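Long-range contact in dihydropteroate synthase (Anaplasma phagocytophilum, PDB 6UCZ), which probably condenses p-aminobenzoate with a dihydropterin pyrophosphate to form dihydropteroate in folate biosynthesis, and binds a pterin monophosphate in this crystal: residues 151-164 against 201-213. Numbering follows the deposited sequence.
With PMM (pterin-6-yl-methyl-monophosphate), chain C.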
loop_
_atom_site.group_PDB
_atom_site.type_symbol
_atom_site.label_atom_id
_atom_site.label_comp_id
_atom_site.label_asym_id
_atom_site.label_seq_id
_atom_site.Cartn_x
_atom_site.Cartn_y
_atom_site.Cartn_z
ATOM N N SER A 151 -15.597 10.176 3.175
ATOM C CA SER A 151 -15.467 9.496 4.460
ATOM C C SER A 151 -14.582 8.253 4.371
ATOM O O SER A 151 -14.564 7.435 5.301
ATOM C CB SER A 151 -16.836 9.135 5.055
ATOM O OG SER A 151 -17.518 8.190 4.250
ATOM N N ALA A 152 -13.869 8.082 3.260
ATOM C CA ALA A 152 -13.043 6.908 3.040
ATOM C C ALA A 152 -11.824 6.892 3.956
ATOM O O ALA A 152 -11.345 7.925 4.427
ATOM C CB ALA A 152 -12.557 6.866 1.590
ATOM N N LYS A 153 -11.318 5.692 4.199
ATOM C CA LYS A 153 -9.998 5.565 4.794
ATOM C C LYS A 153 -8.967 5.813 3.702
ATOM O O LYS A 153 -9.188 5.491 2.526
ATOM C CB LYS A 153 -9.815 4.179 5.407
ATOM C CG LYS A 153 -10.878 3.833 6.435
ATOM C CD LYS A 153 -10.768 2.382 6.904
ATOM C CE LYS A 153 -11.895 1.531 6.323
ATOM N NZ LYS A 153 -12.140 0.287 7.113
ATOM N N ILE A 154 -7.826 6.381 4.083
ATOM C CA ILE A 154 -6.814 6.724 3.091
ATOM C C ILE A 154 -5.421 6.353 3.576
ATOM O O ILE A 154 -5.030 6.692 4.697
ATOM C CB ILE A 154 -6.893 8.216 2.702
ATOM C CG1 ILE A 154 -5.735 8.587 1.778
ATOM C CG2 ILE A 154 -6.952 9.116 3.936
ATOM C CD1 ILE A 154 -6.037 9.808 0.919
ATOM N N ILE A 155 -4.673 5.651 2.731
ATOM C CA ILE A 155 -3.249 5.415 2.936
ATOM C C ILE A 155 -2.479 6.468 2.151
ATOM O O ILE A 155 -2.749 6.677 0.961
ATOM C CB ILE A 155 -2.840 4.010 2.469
ATOM C CG1 ILE A 155 -3.734 2.949 3.110
ATOM C CG2 ILE A 155 -1.350 3.739 2.801
ATOM C CD1 ILE A 155 -3.664 1.612 2.396
ATOM N N ILE A 156 -1.532 7.137 2.806
ATOM C CA ILE A 156 -0.586 8.028 2.138
ATOM C C ILE A 156 0.800 7.404 2.249
ATOM O O ILE A 156 1.234 7.029 3.347
ATOM C CB ILE A 156 -0.625 9.456 2.713
ATOM C CG1 ILE A 156 -0.535 9.441 4.244
ATOM C CG2 ILE A 156 -1.898 10.183 2.248
ATOM C CD1 ILE A 156 -0.435 10.853 4.858
ATOM N N MET A 157 1.487 7.279 1.113
ATOM C CA MET A 157 2.762 6.570 1.018
ATOM C C MET A 157 3.902 7.541 0.721
ATOM O O MET A 157 3.779 8.382 -0.176
ATOM C CB MET A 157 2.709 5.523 -0.094
ATOM C CG MET A 157 3.907 4.574 -0.074
ATOM S SD MET A 157 4.124 3.761 -1.655
ATOM C CE MET A 157 4.803 5.121 -2.638
ATOM N N HIS A 158 5.019 7.405 1.444
ATOM C CA HIS A 158 6.174 8.267 1.200
ATOM C C HIS A 158 6.901 7.876 -0.085
ATOM O O HIS A 158 7.103 6.692 -0.366
ATOM C CB HIS A 158 7.164 8.199 2.365
ATOM C CG HIS A 158 8.363 9.077 2.166
ATOM N ND1 HIS A 158 9.452 8.692 1.415
ATOM C CD2 HIS A 158 8.611 10.350 2.562
ATOM C CE1 HIS A 158 10.333 9.680 1.379
ATOM N NE2 HIS A 158 9.850 10.692 2.077
ATOM N N HIS A 159 7.339 8.883 -0.847
ATOM C CA HIS A 159 8.189 8.663 -2.014
ATOM C C HIS A 159 9.060 9.887 -2.292
ATOM O O HIS A 159 8.835 10.973 -1.753
ATOM C CB HIS A 159 7.343 8.296 -3.238
ATOM C CG HIS A 159 6.356 9.356 -3.616
ATOM N ND1 HIS A 159 6.709 10.478 -4.334
ATOM C CD2 HIS A 159 5.038 9.487 -3.336
ATOM C CE1 HIS A 159 5.644 11.244 -4.505
ATOM N NE2 HIS A 159 4.614 10.661 -3.915
ATOM N N PHE A 160 10.115 9.674 -3.082
ATOM C CA PHE A 160 10.983 10.733 -3.614
ATOM C C PHE A 160 10.617 11.083 -5.051
ATOM O O PHE A 160 11.488 11.282 -5.907
ATOM C CB PHE A 160 12.443 10.285 -3.521
ATOM C CG PHE A 160 12.950 10.154 -2.115
ATOM C CD1 PHE A 160 13.322 11.266 -1.389
ATOM C CD2 PHE A 160 12.937 8.916 -1.478
ATOM C CE1 PHE A 160 13.771 11.149 -0.093
ATOM C CE2 PHE A 160 13.374 8.785 -0.171
ATOM C CZ PHE A 160 13.793 9.899 0.528
ATOM N N GLY A 161 9.330 11.145 -5.340
ATOM C CA GLY A 161 8.807 11.421 -6.660
ATOM C C GLY A 161 8.424 10.143 -7.389
ATOM O O GLY A 161 9.038 9.083 -7.221
ATOM N N LEU A 162 7.389 10.245 -8.218
ATOM C CA LEU A 162 6.923 9.142 -9.029
ATOM C C LEU A 162 6.941 9.535 -10.500
ATOM O O LEU A 162 6.490 10.631 -10.855
ATOM C CB LEU A 162 5.519 8.709 -8.635
ATOM C CG LEU A 162 5.282 8.295 -7.191
ATOM C CD1 LEU A 162 3.781 8.055 -6.953
ATOM C CD2 LEU A 162 6.095 7.035 -6.785
ATOM N N PRO A 163 7.451 8.665 -11.387
ATOM C CA PRO A 163 8.014 7.342 -11.112
ATOM C C PRO A 163 9.314 7.411 -10.331
ATOM O O PRO A 163 9.894 8.502 -10.192
ATOM C CB PRO A 163 8.278 6.768 -12.508
ATOM C CG PRO A 163 7.521 7.622 -13.445
ATOM C CD PRO A 163 7.478 8.972 -12.821
ATOM N N VAL A 164 9.826 6.255 -9.913
ATOM C CA VAL A 164 11.070 6.245 -9.164
ATOM C C VAL A 164 12.230 6.462 -10.132
ATOM O O VAL A 164 12.111 6.299 -11.348
ATOM C CB VAL A 164 11.236 4.930 -8.379
ATOM C CG1 VAL A 164 10.037 4.671 -7.476
ATOM C CG2 VAL A 164 11.455 3.773 -9.327
ATOM N N ARG A 201 -9.184 8.010 10.124
ATOM C CA ARG A 201 -9.222 7.352 8.824
ATOM C C ARG A 201 -7.911 7.429 8.046
ATOM O O ARG A 201 -7.867 6.957 6.905
ATOM C CB ARG A 201 -10.373 7.903 7.982
ATOM C CG ARG A 201 -11.729 7.466 8.509
ATOM C CD ARG A 201 -12.852 8.206 7.866
ATOM N NE ARG A 201 -14.144 7.791 8.408
ATOM C CZ ARG A 201 -15.237 8.550 8.398
ATOM N NH1 ARG A 201 -15.191 9.767 7.877
ATOM N NH2 ARG A 201 -16.377 8.092 8.913
ATOM N N ILE A 202 -6.847 7.997 8.620
ATOM C CA ILE A 202 -5.585 8.202 7.910
ATOM C C ILE A 202 -4.609 7.090 8.278
ATOM O O ILE A 202 -4.381 6.824 9.464
ATOM C CB ILE A 202 -4.983 9.577 8.236
ATOM C CG1 ILE A 202 -5.930 10.692 7.789
ATOM C CG2 ILE A 202 -3.617 9.711 7.561
ATOM C CD1 ILE A 202 -5.550 12.069 8.310
ATOM N N ILE A 203 -3.980 6.488 7.263
ATOM C CA ILE A 203 -3.019 5.400 7.427
ATOM C C ILE A 203 -1.697 5.809 6.785
ATOM O O ILE A 203 -1.685 6.363 5.679
ATOM C CB ILE A 203 -3.559 4.100 6.793
ATOM C CG1 ILE A 203 -4.923 3.733 7.395
ATOM C CG2 ILE A 203 -2.580 2.965 6.958
ATOM C CD1 ILE A 203 -5.787 2.860 6.477
ATOM N N LEU A 204 -0.580 5.521 7.461
ATOM C CA LEU A 204 0.742 5.971 7.022
ATOM C C LEU A 204 1.575 4.808 6.495
ATOM O O LEU A 204 1.627 3.744 7.114
ATOM C CB LEU A 204 1.503 6.644 8.168
ATOM C CG LEU A 204 0.790 7.808 8.863
ATOM C CD1 LEU A 204 1.658 8.427 9.951
ATOM C CD2 LEU A 204 0.355 8.860 7.840
ATOM N N ASP A 205 2.256 5.031 5.373
ATOM C CA ASP A 205 3.075 4.002 4.723
ATOM C C ASP A 205 4.415 4.622 4.348
ATOM O O ASP A 205 4.441 5.658 3.647
ATOM C CB ASP A 205 2.334 3.448 3.497
ATOM C CG ASP A 205 3.067 2.312 2.799
ATOM O OD1 ASP A 205 4.327 2.273 2.775
ATOM O OD2 ASP A 205 2.359 1.450 2.229
ATOM N N PRO A 206 5.549 4.050 4.786
ATOM C CA PRO A 206 6.860 4.654 4.477
ATOM C C PRO A 206 7.329 4.466 3.044
ATOM O O PRO A 206 8.392 5.002 2.694
ATOM C CB PRO A 206 7.805 3.935 5.446
ATOM C CG PRO A 206 7.166 2.578 5.612
ATOM C CD PRO A 206 5.686 2.851 5.638
ATOM N N GLY A 207 6.623 3.694 2.222
ATOM C CA GLY A 207 7.040 3.516 0.841
ATOM C C GLY A 207 8.394 2.842 0.683
ATOM O O GLY A 207 9.324 3.412 0.096
ATOM N N LEU A 208 8.511 1.617 1.189
ATOM C CA LEU A 208 9.747 0.859 1.037
ATOM C C LEU A 208 10.115 0.741 -0.433
ATOM O O LEU A 208 9.254 0.537 -1.292
ATOM C CB LEU A 208 9.604 -0.547 1.661
ATOM C CG LEU A 208 9.231 -0.642 3.147
ATOM C CD1 LEU A 208 9.398 -2.097 3.702
ATOM C CD2 LEU A 208 10.114 0.310 3.935
ATOM N N GLY A 209 11.399 0.921 -0.733
ATOM C CA GLY A 209 11.855 0.859 -2.105
ATOM C C GLY A 209 11.689 2.134 -2.926
ATOM O O GLY A 209 12.314 2.246 -3.982
ATOM N N PHE A 210 10.813 3.063 -2.533
ATOM C CA PHE A 210 10.578 4.273 -3.338
ATOM C C PHE A 210 11.682 5.286 -3.049
ATOM O O PHE A 210 11.649 6.027 -2.065
ATOM C CB PHE A 210 9.187 4.844 -3.079
ATOM C CG PHE A 210 8.088 4.037 -3.721
ATOM C CD1 PHE A 210 7.615 4.370 -4.989
ATOM C CD2 PHE A 210 7.545 2.929 -3.073
ATOM C CE1 PHE A 210 6.612 3.618 -5.595
ATOM C CE2 PHE A 210 6.549 2.167 -3.677
ATOM C CZ PHE A 210 6.077 2.514 -4.936
ATOM N N GLY A 211 12.707 5.275 -3.892
ATOM C CA GLY A 211 13.890 6.077 -3.649
ATOM C C GLY A 211 14.698 5.642 -2.450
ATOM O O GLY A 211 15.486 6.432 -1.923
ATOM N N LYS A 212 14.557 4.386 -2.028
ATOM C CA LYS A 212 15.185 3.882 -0.815
ATOM C C LYS A 212 15.931 2.612 -1.191
ATOM O O LYS A 212 15.309 1.589 -1.494
ATOM C CB LYS A 212 14.124 3.603 0.248
ATOM C CG LYS A 212 13.291 4.833 0.592
ATOM C CD LYS A 212 12.177 4.506 1.561
ATOM C CE LYS A 212 11.293 5.726 1.797
ATOM N NZ LYS A 212 10.412 6.017 0.631
ATOM N N LEU A 213 17.258 2.671 -1.131
ATOM C CA LEU A 213 18.079 1.524 -1.444
ATOM C C LEU A 213 17.816 0.413 -0.429
ATOM O O LEU A 213 17.304 0.671 0.665
ATOM C CB LEU A 213 19.550 1.922 -1.482
ATOM C CG LEU A 213 19.888 2.809 -2.675
ATOM C CD1 LEU A 213 21.318 3.300 -2.586
ATOM C CD2 LEU A 213 19.647 2.060 -3.978
HETATM N N5 PMM C . 4.163 -0.358 -3.507
HETATM C C6 PMM C . 3.762 -0.400 -4.782
HETATM C C7 PMM C . 2.524 0.087 -5.157
HETATM N N8 PMM C . 1.646 0.640 -4.312
HETATM N N1 PMM C . 1.140 1.230 -2.167
HETATM C C2 PMM C . 1.482 1.313 -0.887
HETATM N N2 PMM C . 0.641 1.870 -0.009
HETATM N N3 PMM C . 2.682 0.864 -0.403
HETATM C C4 PMM C . 3.676 0.292 -1.163
HETATM O O4 PMM C . 4.741 -0.063 -0.658
HETATM C C4A PMM C . 3.337 0.182 -2.598
HETATM C C8A PMM C . 2.056 0.677 -3.039
HETATM C C9 PMM C . 4.761 -0.950 -5.769
HETATM O O10 PMM C . 4.888 -2.374 -5.573
HETATM P PA PMM C . 4.303 -3.451 -6.629
HETATM O O1P PMM C . 4.856 -4.799 -6.138
HETATM O O2P PMM C . 4.951 -3.169 -7.978
HETATM O O3P PMM C . 2.812 -3.388 -6.659
#
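M157 reaches from the end of strand 153-157 to F210. CB lies near the backbone O and CB of D205; CG, anti to the backbone N (chi1 -169°), rests on CA of G207 at 3.4 Å. SD passes 3.5 Å from N3 of the bound pterin and lies obliquely to the F210 ring in a Met-aromatic contact. A bend at chi3 (74°) sets CE squarely over the F210 ring, 3.4 Å from its centroid. Pterin N5 meets that ring's edge, while L162 CD2 and V164 CG1 pack near its CD1. Strands 153-157 and 202-205 are parallel neighbours in the dihydropteroate synthase TIM barrel, with hydrogen-bond donors alternating between them from I154 N (to R201 O) to H158 N (to D205 O), and the pterin sits at their C-terminal ends. There D205 OD2 accepts hydrogen bonds from N3 (2.7 Å) and N2 (2.9 Å) of the pterin, while its OD1 takes the backbone N-H of G207 in an Asx turn that steadies the carboxylate. K212 NZ donates to H158 ND1 (2.9 Å) near the imidazole plane, joining the two loops, and to G207 O and F210 O within its own. W184 of helix 174-194 meets the H158 ring edge-to-face.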